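Long-range contact in protein CbbY (Rhodobacter sphaeroides, PDB 4UAS), which dephosphorylates xylulose-1,5-bisphosphate, a potent inhibitor made by rubisco itself, to xylulose 5-phosphate and phosphate with the help of magnesium: residues I5-L19 / E90-A102. Residues are numbered along the deposited sequence; the frame is centred on the assembly and turned at random.
Sequences ILFDVDGTLAETEEL and EIALRPGIADLIA. With MG (magnesium ion), chain D; PO4 (phosphate ion), chain C.
The carbonyl of Leu13 is gripped from 90-102 by two neighbouring residues: Arg94 N donates to Leu13 O over 2.9 Å, and Leu93 CA adds a CA-H...O contact at 3.3 Å to the same oxygen. Two residues earlier in 5-19, the Arg94 side chain takes a second carbonyl. Its chain bends at chi3 (65°), bringing NH1 2.8 Å from Gly11 O; NH1 lies in that carbonyl's plane, and Gly11 O sits 20° out of the Arg94 guanidinium plane, while the methylenes lie alongside Thr12 O and the CA of Ala14. NH1 also donates to Ser194 O, so one nitrogen ties the loop to the chain beyond strand 190-193. With an alanine at Arg94, the carbonyls of Gly11 and Ser194 would probably lose the donor they share, and a gap is likely to open beside Thr12 and Ala14. A water continues the link, accepting from Glu15 N and donating to Ala92 O, and farther on Ile91 CG1 meets Leu19 CD2 at 3.8 Å. In the other direction the contact turns apolar. Ile101 lays CD1 over one face of the Phe7 ring, with CG1 3.6 Å from Phe7 CZ; Ile97 CD1 stands at the ring edge, and Ile97 CG2 packs on Leu13 CD2. Helix 97-107 thus covers strand 4-7, which backbone hydrogen bonds of Ile5 and Phe7 join to strand 110-114. The loop that follows this strand, two of whose carbonyls Arg94 holds, carries the metal site: Asp8 OD2 binds magnesium at 2.1 Å and accepts from Thr12 OG1 through its anti lone pair, and Asp10 N donates to phosphate O3. A sheet-end loop carrying Asp8, Asp10 and Thr12, with Asp8 the inferred nucleophile, is the DxDx(T/V) signature of the Rossmann-like HAD phosphatase fold.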
ATOM      1  N   ILE A   5      -4.365 -10.616  10.449  1.00  9.94           N
ATOM      2  CA  ILE A   5      -4.776  -9.890   9.254  1.00  8.72           C
ATOM      3  C   ILE A   5      -3.619  -9.068   8.791  1.00  9.31           C
ATOM      4  O   ILE A   5      -3.008  -8.330   9.574  1.00 10.02           O
ATOM      5  CB  ILE A   5      -6.014  -8.977   9.538  1.00 10.33           C
ATOM      6  CG1 ILE A   5      -7.138  -9.709  10.258  1.00 11.13           C
ATOM      7  CG2 ILE A   5      -6.475  -8.355   8.253  1.00 10.53           C
ATOM      8  CD1 ILE A   5      -8.206  -8.802  10.849  1.00 13.29           C
ATOM      9  N   LEU A   6      -3.381  -9.173   7.484  1.00  7.72           N
ATOM     10  CA  LEU A   6      -2.278  -8.462   6.814  1.00  8.30           C
ATOM     11  C   LEU A   6      -2.890  -7.422   5.874  1.00  8.31           C
ATOM     12  O   LEU A   6      -3.676  -7.772   4.994  1.00  9.83           O
ATOM     13  CB  LEU A   6      -1.370  -9.427   6.087  1.00  8.51           C
ATOM     14  CG  LEU A   6      -0.652 -10.404   6.988  1.00  9.62           C
ATOM     15  CD1 LEU A   6      -1.454 -11.634   7.273  1.00 11.16           C
ATOM     16  CD2 LEU A   6       0.683 -10.835   6.371  1.00 13.32           C
ATOM     17  N   PHE A   7      -2.561  -6.178   6.079  1.00  8.19           N
ATOM     18  CA  PHE A   7      -3.078  -5.055   5.311  1.00  7.39           C
ATOM     19  C   PHE A   7      -2.078  -4.478   4.344  1.00  7.34           C
ATOM     20  O   PHE A   7      -0.992  -4.087   4.704  1.00  8.34           O
ATOM     21  CB  PHE A   7      -3.471  -3.901   6.226  1.00  8.24           C
ATOM     22  CG  PHE A   7      -4.614  -4.213   7.167  1.00  9.09           C
ATOM     23  CD1 PHE A   7      -5.919  -3.842   6.850  1.00  9.69           C
ATOM     24  CD2 PHE A   7      -4.388  -4.827   8.384  1.00 10.77           C
ATOM     25  CE1 PHE A   7      -6.962  -4.075   7.766  1.00 11.21           C
ATOM     26  CE2 PHE A   7      -5.435  -5.103   9.234  1.00 12.79           C
ATOM     27  CZ  PHE A   7      -6.695  -4.706   8.940  1.00 12.16           C
ATOM     28  N   ASP A   8      -2.494  -4.377   3.063  1.00  7.28           N
ATOM     29  CA  ASP A   8      -1.916  -3.464   2.147  1.00  7.37           C
ATOM     30  C   ASP A   8      -2.106  -2.030   2.677  1.00  7.23           C
ATOM     31  O   ASP A   8      -2.993  -1.789   3.477  1.00  8.06           O
ATOM     32  CB  ASP A   8      -2.617  -3.641   0.814  1.00  8.53           C
ATOM     33  CG  ASP A   8      -2.106  -2.796  -0.285  1.00  8.94           C
ATOM     34  OD1 ASP A   8      -0.859  -2.782  -0.475  1.00 11.22           O
ATOM     35  OD2 ASP A   8      -2.861  -2.010  -0.892  1.00  9.80           O
ATOM     36  N   VAL A   9      -1.319  -1.092   2.170  1.00  7.03           N
ATOM     37  CA  VAL A   9      -1.451   0.303   2.559  1.00  7.19           C
ATOM     38  C   VAL A   9      -2.149   1.165   1.504  1.00  7.42           C
ATOM     39  O   VAL A   9      -3.284   1.589   1.676  1.00  8.06           O
ATOM     40  CB  VAL A   9      -0.092   0.926   3.024  1.00  8.02           C
ATOM     41  CG1 VAL A   9      -0.229   2.409   3.306  1.00  9.29           C
ATOM     42  CG2 VAL A   9       0.419   0.185   4.232  1.00  9.11           C
ATOM     43  N   ASP A  10      -1.465   1.404   0.395  1.00  7.24           N
ATOM     44  CA  ASP A  10      -1.973   2.332  -0.619  1.00  7.37           C
ATOM     45  C   ASP A  10      -3.202   1.773  -1.313  1.00  7.58           C
ATOM     46  O   ASP A  10      -3.151   0.757  -1.972  1.00  8.49           O
ATOM     47  CB  ASP A  10      -0.895   2.657  -1.644  1.00  8.43           C
ATOM     48  CG  ASP A  10       0.295   3.359  -1.053  1.00  9.89           C
ATOM     49  OD1 ASP A  10       0.093   4.364  -0.341  1.00 10.14           O
ATOM     50  OD2 ASP A  10       1.435   2.852  -1.273  1.00 12.50           O
ATOM     51  N   GLY A  11      -4.306   2.523  -1.189  1.00  7.55           N
ATOM     52  CA  GLY A  11      -5.564   2.113  -1.765  1.00  7.88           C
ATOM     53  C   GLY A  11      -6.347   1.151  -0.917  1.00  7.06           C
ATOM     54  O   GLY A  11      -7.471   0.843  -1.293  1.00  8.48           O
ATOM     55  N   THR A  12      -5.817   0.715   0.220  1.00  7.41           N
ATOM     56  CA  THR A  12      -6.437  -0.252   1.114  1.00  7.59           C
ATOM     57  C   THR A  12      -6.765   0.418   2.434  1.00  7.24           C
ATOM     58  O   THR A  12      -7.963   0.532   2.811  1.00  8.39           O
ATOM     59  CB  THR A  12      -5.624  -1.542   1.198  1.00  8.00           C
ATOM     60  OG1 THR A  12      -5.568  -2.187  -0.044  1.00  8.63           O
ATOM     61  CG2 THR A  12      -6.187  -2.490   2.215  1.00  8.86           C
ATOM     62  N   LEU A  13      -5.751   0.798   3.188  1.00  7.31           N
ATOM     63  CA  LEU A  13      -6.024   1.562   4.395  1.00  7.59           C
ATOM     64  C   LEU A  13      -6.669   2.911   4.066  1.00  7.82           C
ATOM     65  O   LEU A  13      -7.490   3.388   4.833  1.00  8.96           O
ATOM     66  CB  LEU A  13      -4.751   1.804   5.233  1.00  7.70           C
ATOM     67  CG  LEU A  13      -4.107   0.546   5.833  1.00  7.79           C
ATOM     68  CD1 LEU A  13      -2.831   0.910   6.548  1.00  9.18           C
ATOM     69  CD2 LEU A  13      -5.015  -0.215   6.737  1.00  9.27           C
ATOM     70  N   ALA A  14      -6.225   3.575   2.993  1.00  8.12           N
ATOM     71  CA  ALA A  14      -6.615   4.909   2.633  1.00  8.58           C
ATOM     72  C   ALA A  14      -6.391   5.069   1.160  1.00  8.95           C
ATOM     73  O   ALA A  14      -5.509   4.439   0.601  1.00  8.53           O
ATOM     74  CB  ALA A  14      -5.871   5.946   3.441  1.00  9.67           C
ATOM     75  N   GLU A  15      -7.129   5.977   0.532  1.00  9.03           N
ATOM     76  CA  GLU A  15      -6.879   6.402  -0.852  1.00  9.63           C
ATOM     77  C   GLU A  15      -5.734   7.425  -0.817  1.00  9.18           C
ATOM     78  O   GLU A  15      -5.926   8.607  -0.488  1.00 11.23           O
ATOM     79  CB  GLU A  15      -8.116   7.031  -1.454  1.00 12.66           C
ATOM     80  CG  GLU A  15      -9.074   6.046  -2.044  1.00 20.77           C
ATOM     81  CD  GLU A  15      -8.549   5.458  -3.497  1.00 24.88           C
ATOM     82  OE1 GLU A  15      -9.407   4.869  -4.147  1.00 24.92           O
ATOM     83  OE2 GLU A  15      -7.401   5.719  -4.146  1.00 22.82           O
ATOM     84  N   THR A  16      -4.536   6.969  -1.151  1.00  8.72           N
ATOM     85  CA  THR A  16      -3.310   7.771  -1.066  1.00  9.27           C
ATOM     86  C   THR A  16      -2.738   8.136  -2.395  1.00  9.30           C
ATOM     87  O   THR A  16      -1.844   8.992  -2.471  1.00  9.29           O
ATOM     88  CB  THR A  16      -2.204   6.964  -0.344  1.00  9.65           C
ATOM     89  OG1 THR A  16      -2.049   5.757  -1.064  1.00 10.33           O
ATOM     90  CG2 THR A  16      -2.566   6.677   1.118  1.00 11.91           C
ATOM     91  N   GLU A  17      -3.102   7.453  -3.509  1.00  9.06           N
ATOM     92  CA  GLU A  17      -2.315   7.591  -4.737  1.00  9.53           C
ATOM     93  C   GLU A  17      -2.426   8.932  -5.350  1.00  8.95           C
ATOM     94  O   GLU A  17      -1.416   9.383  -5.961  1.00  9.57           O
ATOM     95  CB  GLU A  17      -2.577   6.515  -5.741  1.00 11.88           C
ATOM     96  CG  GLU A  17      -1.952   5.181  -5.299  1.00 13.52           C
ATOM     97  CD  GLU A  17      -0.446   5.101  -5.264  1.00 12.33           C
ATOM     98  OE1 GLU A  17       0.320   6.051  -5.565  1.00 11.13           O
ATOM     99  OE2 GLU A  17       0.060   4.030  -4.852  1.00 15.41           O
ATOM    100  N   GLU A  18      -3.537   9.678  -5.257  1.00  9.23           N
ATOM    101  CA  GLU A  18      -3.525  11.019  -5.802  1.00 10.48           C
ATOM    102  C   GLU A  18      -2.590  11.889  -5.009  1.00  9.48           C
ATOM    103  O   GLU A  18      -1.989  12.815  -5.562  1.00 11.01           O
ATOM    104  CB  GLU A  18      -4.933  11.585  -5.845  1.00 12.01           C
ATOM    105  CG  GLU A  18      -5.718  11.250  -7.044  1.00 14.92           C
ATOM    106  CD  GLU A  18      -5.099  11.841  -8.311  1.00 14.22           C
ATOM    107  OE1 GLU A  18      -4.183  11.244  -8.782  1.00 11.88           O
ATOM    108  OE2 GLU A  18      -5.636  12.867  -8.899  1.00 14.84           O
ATOM    109  N   LEU A  19      -2.457  11.677  -3.694  1.00  9.51           N
ATOM    110  CA  LEU A  19      -1.505  12.425  -2.923  1.00 10.17           C
ATOM    111  C   LEU A  19      -0.072  12.065  -3.309  1.00  8.14           C
ATOM    112  O   LEU A  19       0.801  12.953  -3.348  1.00  9.44           O
ATOM    113  CB  LEU A  19      -1.767  12.238  -1.404  1.00 10.48           C
ATOM    114  CG  LEU A  19      -1.147  13.339  -0.514  1.00 12.23           C
ATOM    115  CD1 LEU A  19      -1.931  14.642  -0.687  1.00 15.31           C
ATOM    116  CD2 LEU A  19      -1.227  12.909   0.945  1.00 13.99           C
ATOM    117  N   GLU A  90      -5.861  15.729   5.627  1.00 19.08           N
ATOM    118  CA  GLU A  90      -6.977  15.597   4.682  1.00 16.59           C
ATOM    119  C   GLU A  90      -7.315  14.185   4.254  1.00 16.51           C
ATOM    120  O   GLU A  90      -8.364  13.901   3.711  1.00 22.20           O
ATOM    121  CB  GLU A  90      -6.726  16.432   3.466  1.00 20.64           C
ATOM    122  CG  GLU A  90      -6.515  17.896   3.794  1.00 32.06           C
ATOM    123  CD  GLU A  90      -7.792  18.553   4.324  1.00 47.72           C
ATOM    124  OE1 GLU A  90      -8.926  18.142   3.927  1.00 66.39           O
ATOM    125  OE2 GLU A  90      -7.653  19.492   5.154  1.00 65.97           O
ATOM    126  N   ILE A  91      -6.405  13.254   4.443  1.00 13.26           N
ATOM    127  CA  ILE A  91      -6.629  11.842   4.102  1.00 12.20           C
ATOM    128  C   ILE A  91      -7.358  11.135   5.252  1.00 12.29           C
ATOM    129  O   ILE A  91      -7.027  11.260   6.425  1.00 16.71           O
ATOM    130  CB  ILE A  91      -5.299  11.138   3.799  1.00 12.78           C
ATOM    131  CG1 ILE A  91      -4.498  11.825   2.634  1.00 14.54           C
ATOM    132  CG2 ILE A  91      -5.492   9.685   3.460  1.00 14.80           C
ATOM    133  CD1 ILE A  91      -5.203  11.838   1.315  1.00 18.14           C
ATOM    134  N   ALA A  92      -8.367  10.347   4.894  1.00 12.65           N
ATOM    135  CA  ALA A  92      -9.145   9.510   5.843  1.00 14.23           C
ATOM    136  C   ALA A  92      -8.910   8.052   5.559  1.00 11.38           C
ATOM    137  O   ALA A  92      -8.612   7.656   4.435  1.00 12.23           O
ATOM    138  CB  ALA A  92     -10.635   9.775   5.693  1.00 19.89           C
ATOM    139  N   LEU A  93      -9.126   7.215   6.574  1.00 11.19           N
ATOM    140  CA  LEU A  93      -9.182   5.765   6.292  1.00 10.42           C
ATOM    141  C   LEU A  93     -10.336   5.406   5.393  1.00  9.88           C
ATOM    142  O   LEU A  93     -11.409   6.032   5.438  1.00 11.53           O
ATOM    143  CB  LEU A  93      -9.317   4.966   7.592  1.00 10.98           C
ATOM    144  CG  LEU A  93      -8.181   5.149   8.585  1.00 13.15           C
ATOM    145  CD1 LEU A  93      -8.549   4.561   9.933  1.00 15.56           C
ATOM    146  CD2 LEU A  93      -6.913   4.477   8.017  1.00 13.81           C
ATOM    147  N   ARG A  94     -10.190   4.372   4.569  1.00  8.94           N
ATOM    148  CA  ARG A  94     -11.289   3.856   3.791  1.00  8.93           C
ATOM    149  C   ARG A  94     -12.400   3.341   4.725  1.00  9.02           C
ATOM    150  O   ARG A  94     -12.133   2.831   5.819  1.00  9.83           O
ATOM    151  CB  ARG A  94     -10.831   2.768   2.847  1.00  9.05           C
ATOM    152  CG  ARG A  94      -9.982   3.316   1.692  1.00  8.66           C
ATOM    153  CD  ARG A  94      -9.785   2.275   0.576  1.00  8.41           C
ATOM    154  NE  ARG A  94     -11.054   1.942  -0.068  1.00  9.04           N
ATOM    155  CZ  ARG A  94     -11.232   0.909  -0.854  1.00  8.37           C
ATOM    156  NH1 ARG A  94     -10.221   0.104  -1.184  1.00  9.11           N
ATOM    157  NH2 ARG A  94     -12.476   0.632  -1.304  1.00  9.39           N
ATOM    158  N   PRO A  95     -13.649   3.419   4.275  1.00  9.51           N
ATOM    159  CA  PRO A  95     -14.729   2.871   5.062  1.00 11.19           C
ATOM    160  C   PRO A  95     -14.494   1.429   5.478  1.00 10.88           C
ATOM    161  O   PRO A  95     -14.035   0.591   4.683  1.00 10.62           O
ATOM    162  CB  PRO A  95     -15.954   2.990   4.200  1.00 12.79           C
ATOM    163  CG  PRO A  95     -15.635   4.097   3.241  1.00 14.64           C
ATOM    164  CD  PRO A  95     -14.158   4.061   3.053  1.00 11.52           C
ATOM    165  N   GLY A  96     -14.818   1.123   6.733  1.00 11.38           N
ATOM    166  CA  GLY A  96     -14.717  -0.210   7.263  1.00 11.33           C
ATOM    167  C   GLY A  96     -13.378  -0.567   7.932  1.00 10.90           C
ATOM    168  O   GLY A  96     -13.284  -1.544   8.643  1.00 11.97           O
ATOM    169  N   ILE A  97     -12.319   0.157   7.581  1.00 10.22           N
ATOM    170  CA  ILE A  97     -10.986  -0.214   8.031  1.00 10.15           C
ATOM    171  C   ILE A  97     -10.772   0.000   9.544  1.00 10.61           C
ATOM    172  O   ILE A  97     -10.341  -0.916  10.264  1.00 11.14           O
ATOM    173  CB  ILE A  97      -9.921   0.577   7.216  1.00  9.68           C
ATOM    174  CG1 ILE A  97      -9.846   0.160   5.723  1.00 10.08           C
ATOM    175  CG2 ILE A  97      -8.558   0.518   7.901  1.00 10.58           C
ATOM    176  CD1 ILE A  97      -9.401  -1.273   5.544  1.00  9.68           C
ATOM    177  N   ALA A  98     -11.153   1.153  10.026  1.00 11.64           N
ATOM    178  CA  ALA A  98     -11.057   1.412  11.452  1.00 13.74           C
ATOM    179  C   ALA A  98     -11.889   0.416  12.265  1.00 14.26           C
ATOM    180  O   ALA A  98     -11.415  -0.104  13.301  1.00 14.87           O
ATOM    181  CB  ALA A  98     -11.462   2.861  11.809  1.00 15.06           C
ATOM    182  N   ASP A  99     -13.116   0.131  11.833  1.00 13.79           N
ATOM    183  CA  ASP A  99     -13.990  -0.835  12.566  1.00 14.74           C
ATOM    184  C   ASP A  99     -13.369  -2.231  12.587  1.00 14.28           C
ATOM    185  O   ASP A  99     -13.424  -2.903  13.619  1.00 15.44           O
ATOM    186  CB  ASP A  99     -15.331  -0.885  11.921  1.00 17.97           C
ATOM    187  CG  ASP A  99     -16.110   0.403  12.089  1.00 25.39           C
ATOM    188  OD1 ASP A  99     -15.784   1.198  12.982  1.00 23.66           O
ATOM    189  OD2 ASP A  99     -17.112   0.557  11.359  1.00 29.94           O
ATOM    190  N   LEU A 100     -12.818  -2.710  11.474  1.00 12.34           N
ATOM    191  CA  LEU A 100     -12.216  -4.026  11.430  1.00 12.45           C
ATOM    192  C   LEU A 100     -11.005  -4.086  12.399  1.00 11.41           C
ATOM    193  O   LEU A 100     -10.842  -5.078  13.110  1.00 13.63           O
ATOM    194  CB  LEU A 100     -11.789  -4.363  10.024  1.00 12.18           C
ATOM    195  CG  LEU A 100     -11.182  -5.756   9.873  1.00 13.33           C
ATOM    196  CD1 LEU A 100     -12.191  -6.785  10.161  1.00 18.08           C
ATOM    197  CD2 LEU A 100     -10.592  -5.936   8.470  1.00 13.70           C
ATOM    198  N   ILE A 101     -10.166  -3.045  12.378  1.00 12.13           N
ATOM    199  CA  ILE A 101      -8.979  -3.085  13.222  1.00 13.10           C
ATOM    200  C   ILE A 101      -9.388  -3.093  14.673  1.00 13.95           C
ATOM    201  O   ILE A 101      -8.799  -3.810  15.491  1.00 14.78           O
ATOM    202  CB  ILE A 101      -8.057  -1.949  12.830  1.00 12.50           C
ATOM    203  CG1 ILE A 101      -7.395  -2.314  11.486  1.00 13.37           C
ATOM    204  CG2 ILE A 101      -6.986  -1.653  13.909  1.00 14.72           C
ATOM    205  CD1 ILE A 101      -6.593  -1.221  10.806  1.00 14.78           C
ATOM    206  N   ALA A 102     -10.402  -2.332  15.023  1.00 14.99           N
ATOM    207  CA  ALA A 102     -10.836  -2.314  16.447  1.00 17.51           C
ATOM    208  C   ALA A 102     -11.398  -3.628  16.850  1.00 17.15           C
ATOM    209  O   ALA A 102     -11.106  -4.089  17.966  1.00 19.07           O
ATOM    210  CB  ALA A 102     -11.853  -1.236  16.620  1.00 18.17           C
TER
HETATM  211 MG    MG D 302      -2.381  -1.126  -2.748  1.00  8.91          MG
HETATM  212  P   PO4 C 301       0.996  -0.714  -1.497  1.00 11.51           P
HETATM  213  O1  PO4 C 301       1.861  -2.022  -1.712  1.00 11.78           O
HETATM  214  O2  PO4 C 301       1.793   0.479  -2.171  1.00 16.35           O
HETATM  215  O3  PO4 C 301       0.739  -0.293  -0.060  1.00  9.94           O
HETATM  216  O4  PO4 C 301      -0.356  -0.800  -2.286  1.00 10.75           O
HETATM  217  O   HOH W   1      -9.256   7.266   1.894  1.00 13.60           O
HETATM  218  O   HOH W   2      -2.353  -0.313  -4.571  1.00 15.17           O
HETATM  219  O   HOH W   3      -1.815  -3.105  -3.571  1.00  8.75           O